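Local coordinates for AB hydrolase-1 domain-containing protein (Parabacteroides distasonis, PDB 4Q34), which is a putative esterase of the alpha/beta hydrolase family that probably hydrolyses ester bonds, its natural substrate being unknown, at residues P200-P212 and M224-Y237. Numbering follows the deposited sequence. Where two conformers were deposited one is given.
Sequences PGGAVPFPEGQLP and MEGIEVPMSVFMEY
E225 meets G202 through a carboxylate: G202 N donates a hydrogen bond to E225 OE2, 2.9 Å away and from above the carboxylate plane. With CG anti to the backbone N (chi1 176°) and a bend at the next bond, the acid turns back to that amide, while its OE1 forms a salt bridge with R265. E225 O accepts a hydrogen bond from V204 N, starting the ladder. At G226 a side chain would run into L211 CD1 and the F206 ring, so glycine suits the place. I227 N donates to V204 O at 2.8 Å, and its own O receives F206 N almost straight on. This two-stranded parallel ribbon, 204-207 beside 226-229, stands apart from the main sheet of the alpha/beta hydrolase fold; V204 and F206 face helix 257-277. Here prolines cost little, since P205 and P207 occupy positions whose nitrogens would point away from the partner strand. E228 reaches past the end of strand 204-207, where OE2 takes G209 N on its anti lone pair at 2.7 Å, gripping the type II turn 207-210. V229 N bonds F206 O, and its branched methyls bear on P205 CB. M231, a selenomethionine, bends its chain to lay CE 3.8 Å from P207 CB. Beyond it, F234 presents a ring face to P207, with CD 3.5 Å above the ring centre in a CH-pi contact, and its edge to P205 O. Replacing F234 by an alanine would probably leave the P207 ring without its aromatic platform and open a gap beside P205 O, which W272 NE1 also reaches. Y237, its hydroxyl held by W183 O, offers a face to P205 CG.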
# COMPACT_ATOMS: atom_id res chain seq x y z
N PRO A 200 17.73 -14.68 2.61
CA PRO A 200 17.86 -14.40 1.19
C PRO A 200 17.77 -15.66 0.33
O PRO A 200 18.11 -16.75 0.75
CB PRO A 200 19.25 -13.74 1.06
CG PRO A 200 19.99 -14.19 2.27
CD PRO A 200 18.94 -14.32 3.35
N GLY A 201 17.33 -15.48 -0.89
CA GLY A 201 17.29 -16.59 -1.83
C GLY A 201 17.41 -16.04 -3.24
O GLY A 201 16.66 -15.13 -3.59
N GLY A 202 18.32 -16.59 -4.01
CA GLY A 202 18.45 -16.30 -5.42
C GLY A 202 19.68 -15.46 -5.75
O GLY A 202 20.07 -14.57 -4.98
N ALA A 203 20.27 -15.80 -6.90
CA ALA A 203 21.29 -15.01 -7.59
C ALA A 203 22.41 -14.53 -6.66
O ALA A 203 22.71 -13.32 -6.54
CB ALA A 203 20.65 -13.87 -8.33
N VAL A 204 23.03 -15.49 -6.00
CA VAL A 204 24.14 -15.18 -5.08
C VAL A 204 25.38 -14.99 -5.94
O VAL A 204 25.73 -15.86 -6.70
CB VAL A 204 24.33 -16.31 -4.06
CG1 VAL A 204 25.48 -15.98 -3.14
CG2 VAL A 204 23.03 -16.55 -3.29
N PRO A 205 26.05 -13.82 -5.86
CA PRO A 205 27.12 -13.59 -6.79
C PRO A 205 28.48 -14.15 -6.36
O PRO A 205 28.98 -13.84 -5.28
CB PRO A 205 27.17 -12.05 -6.91
CG PRO A 205 26.74 -11.61 -5.56
CD PRO A 205 25.69 -12.61 -5.12
N PHE A 206 29.07 -14.95 -7.22
CA PHE A 206 30.41 -15.46 -7.03
C PHE A 206 31.31 -15.05 -8.22
O PHE A 206 30.80 -14.83 -9.34
CB PHE A 206 30.37 -16.98 -6.94
CG PHE A 206 29.73 -17.49 -5.69
CD1 PHE A 206 28.37 -17.72 -5.64
CD2 PHE A 206 30.50 -17.78 -4.59
CE1 PHE A 206 27.78 -18.22 -4.49
CE2 PHE A 206 29.90 -18.24 -3.41
CZ PHE A 206 28.55 -18.47 -3.38
N PRO A 207 32.64 -15.00 -8.00
CA PRO A 207 33.53 -14.71 -9.11
C PRO A 207 33.48 -15.78 -10.16
O PRO A 207 33.33 -16.97 -9.85
CB PRO A 207 34.93 -14.70 -8.49
CG PRO A 207 34.75 -14.77 -7.03
CD PRO A 207 33.36 -15.27 -6.75
N GLU A 208 33.59 -15.35 -11.41
CA GLU A 208 33.62 -16.25 -12.54
C GLU A 208 34.70 -17.26 -12.34
O GLU A 208 35.82 -16.92 -11.94
CB GLU A 208 33.90 -15.43 -13.81
CG GLU A 208 32.67 -14.64 -14.22
CD GLU A 208 32.96 -13.42 -15.12
OE1 GLU A 208 34.12 -13.06 -15.28
OE2 GLU A 208 31.98 -12.81 -15.63
N GLY A 209 34.35 -18.53 -12.56
CA GLY A 209 35.29 -19.61 -12.40
C GLY A 209 35.42 -20.17 -10.99
O GLY A 209 36.12 -21.15 -10.80
N GLN A 210 34.72 -19.56 -10.02
CA GLN A 210 34.80 -19.92 -8.60
C GLN A 210 33.44 -20.25 -8.04
O GLN A 210 33.25 -20.16 -6.85
CB GLN A 210 35.35 -18.73 -7.79
CG GLN A 210 36.70 -18.22 -8.25
CD GLN A 210 37.75 -19.28 -8.11
OE1 GLN A 210 37.82 -19.97 -7.09
NE2 GLN A 210 38.57 -19.43 -9.13
N LEU A 211 32.47 -20.61 -8.90
CA LEU A 211 31.14 -20.99 -8.44
C LEU A 211 31.23 -22.29 -7.61
O LEU A 211 31.65 -23.35 -8.13
CB LEU A 211 30.23 -21.22 -9.64
CG LEU A 211 28.72 -21.13 -9.53
CD1 LEU A 211 28.25 -19.81 -8.93
CD2 LEU A 211 28.12 -21.30 -10.92
N PRO A 212 30.88 -22.21 -6.32
CA PRO A 212 31.00 -23.43 -5.51
C PRO A 212 29.99 -24.49 -5.90
O PRO A 212 28.91 -24.16 -6.38
CB PRO A 212 30.75 -22.95 -4.07
CG PRO A 212 30.15 -21.59 -4.18
CD PRO A 212 30.34 -21.07 -5.57
N MSE A 224 19.36 -21.13 -11.52
CA MSE A 224 20.57 -21.51 -10.75
C MSE A 224 20.70 -20.50 -9.63
O MSE A 224 20.50 -19.33 -9.83
CB MSE A 224 21.85 -21.62 -11.60
CG MSE A 224 22.84 -22.56 -10.92
SE MSE A 224 24.55 -22.77 -11.89
CE MSE A 224 24.27 -24.59 -12.58
N GLU A 225 21.01 -21.00 -8.43
CA GLU A 225 21.02 -20.20 -7.19
C GLU A 225 22.19 -19.24 -7.12
O GLU A 225 22.05 -18.14 -6.64
CB GLU A 225 21.10 -21.12 -5.98
CG GLU A 225 21.21 -20.41 -4.63
CD GLU A 225 19.96 -19.64 -4.24
OE1 GLU A 225 18.87 -19.95 -4.78
OE2 GLU A 225 20.07 -18.77 -3.33
N GLY A 226 23.36 -19.70 -7.51
CA GLY A 226 24.52 -18.80 -7.62
C GLY A 226 24.64 -18.29 -9.05
O GLY A 226 24.28 -19.00 -10.00
N ILE A 227 25.19 -17.09 -9.21
CA ILE A 227 25.54 -16.56 -10.52
C ILE A 227 27.00 -16.14 -10.55
O ILE A 227 27.59 -15.85 -9.51
CB ILE A 227 24.66 -15.36 -10.92
CG1 ILE A 227 24.79 -14.22 -9.89
CG2 ILE A 227 23.22 -15.82 -11.08
CD1 ILE A 227 24.16 -12.90 -10.34
N GLU A 228 27.59 -16.16 -11.72
CA GLU A 228 28.97 -15.77 -11.90
C GLU A 228 29.00 -14.30 -12.29
O GLU A 228 28.22 -13.86 -13.15
CB GLU A 228 29.65 -16.66 -12.94
CG GLU A 228 29.96 -18.06 -12.43
CD GLU A 228 30.63 -18.92 -13.49
OE1 GLU A 228 29.92 -19.33 -14.43
OE2 GLU A 228 31.84 -19.19 -13.40
N VAL A 229 29.88 -13.54 -11.63
CA VAL A 229 30.06 -12.11 -11.91
C VAL A 229 31.56 -11.84 -12.04
O VAL A 229 32.38 -12.59 -11.53
CB VAL A 229 29.46 -11.22 -10.81
CG1 VAL A 229 27.99 -11.57 -10.55
CG2 VAL A 229 30.23 -11.34 -9.49
N PRO A 230 31.95 -10.77 -12.73
CA PRO A 230 33.37 -10.48 -12.81
C PRO A 230 33.98 -10.23 -11.42
O PRO A 230 33.28 -9.78 -10.50
CB PRO A 230 33.43 -9.15 -13.64
CG PRO A 230 32.11 -9.14 -14.37
CD PRO A 230 31.12 -9.78 -13.47
N MSE A 231 35.28 -10.49 -11.30
CA MSE A 231 35.98 -10.35 -10.00
C MSE A 231 35.78 -8.95 -9.47
O MSE A 231 35.54 -8.77 -8.28
CB MSE A 231 37.45 -10.75 -10.15
CG MSE A 231 38.25 -10.58 -8.86
SE MSE A 231 37.47 -11.69 -7.42
CE MSE A 231 38.47 -13.34 -7.90
N SER A 232 35.87 -7.92 -10.31
CA SER A 232 35.72 -6.56 -9.76
C SER A 232 34.34 -6.26 -9.19
O SER A 232 34.19 -5.43 -8.29
CB SER A 232 36.09 -5.49 -10.82
OG SER A 232 35.07 -5.40 -11.80
N VAL A 233 33.32 -6.95 -9.70
CA VAL A 233 31.97 -6.83 -9.20
C VAL A 233 31.84 -7.60 -7.87
O VAL A 233 31.28 -7.08 -6.91
CB VAL A 233 30.96 -7.31 -10.26
CG1 VAL A 233 29.56 -7.33 -9.69
CG2 VAL A 233 31.02 -6.38 -11.47
N PHE A 234 32.39 -8.79 -7.84
CA PHE A 234 32.40 -9.58 -6.59
C PHE A 234 33.04 -8.78 -5.47
O PHE A 234 32.51 -8.78 -4.35
CB PHE A 234 33.14 -10.89 -6.80
CG PHE A 234 33.14 -11.80 -5.58
CD1 PHE A 234 31.94 -12.38 -5.15
CD2 PHE A 234 34.32 -12.06 -4.89
CE1 PHE A 234 31.92 -13.23 -4.07
CE2 PHE A 234 34.30 -12.92 -3.77
CZ PHE A 234 33.10 -13.49 -3.38
N MSE A 235 34.12 -8.05 -5.77
CA MSE A 235 34.81 -7.25 -4.74
C MSE A 235 33.94 -6.16 -4.17
O MSE A 235 34.21 -5.67 -3.06
CB MSE A 235 36.12 -6.62 -5.25
CG MSE A 235 37.15 -7.66 -5.63
SE MSE A 235 37.81 -8.73 -4.09
CE MSE A 235 38.35 -7.19 -2.95
N GLU A 236 32.91 -5.72 -4.90
CA GLU A 236 32.02 -4.70 -4.34
C GLU A 236 31.32 -5.16 -3.08
O GLU A 236 31.05 -4.34 -2.20
CB GLU A 236 30.98 -4.15 -5.37
CG GLU A 236 31.51 -3.78 -6.75
CD GLU A 236 32.32 -2.50 -6.82
OE1 GLU A 236 32.51 -1.84 -5.77
OE2 GLU A 236 32.77 -2.16 -7.96
N TYR A 237 31.11 -6.48 -2.89
CA TYR A 237 30.41 -6.99 -1.73
C TYR A 237 31.31 -7.07 -0.47
O TYR A 237 30.85 -7.50 0.57
CB TYR A 237 29.78 -8.37 -2.04
CG TYR A 237 28.79 -8.21 -3.19
CD1 TYR A 237 27.53 -7.71 -2.95
CD2 TYR A 237 29.12 -8.55 -4.48
CE1 TYR A 237 26.63 -7.48 -4.00
CE2 TYR A 237 28.23 -8.36 -5.52
CZ TYR A 237 26.99 -7.82 -5.27
OH TYR A 237 26.09 -7.66 -6.33
O HOH W 1 20.62 -16.94 -1.18
O HOH W 2 36.26 -12.31 -13.52
O HOH W 3 29.61 -13.99 -16.10
O HOH W 4 32.68 -21.41 -11.77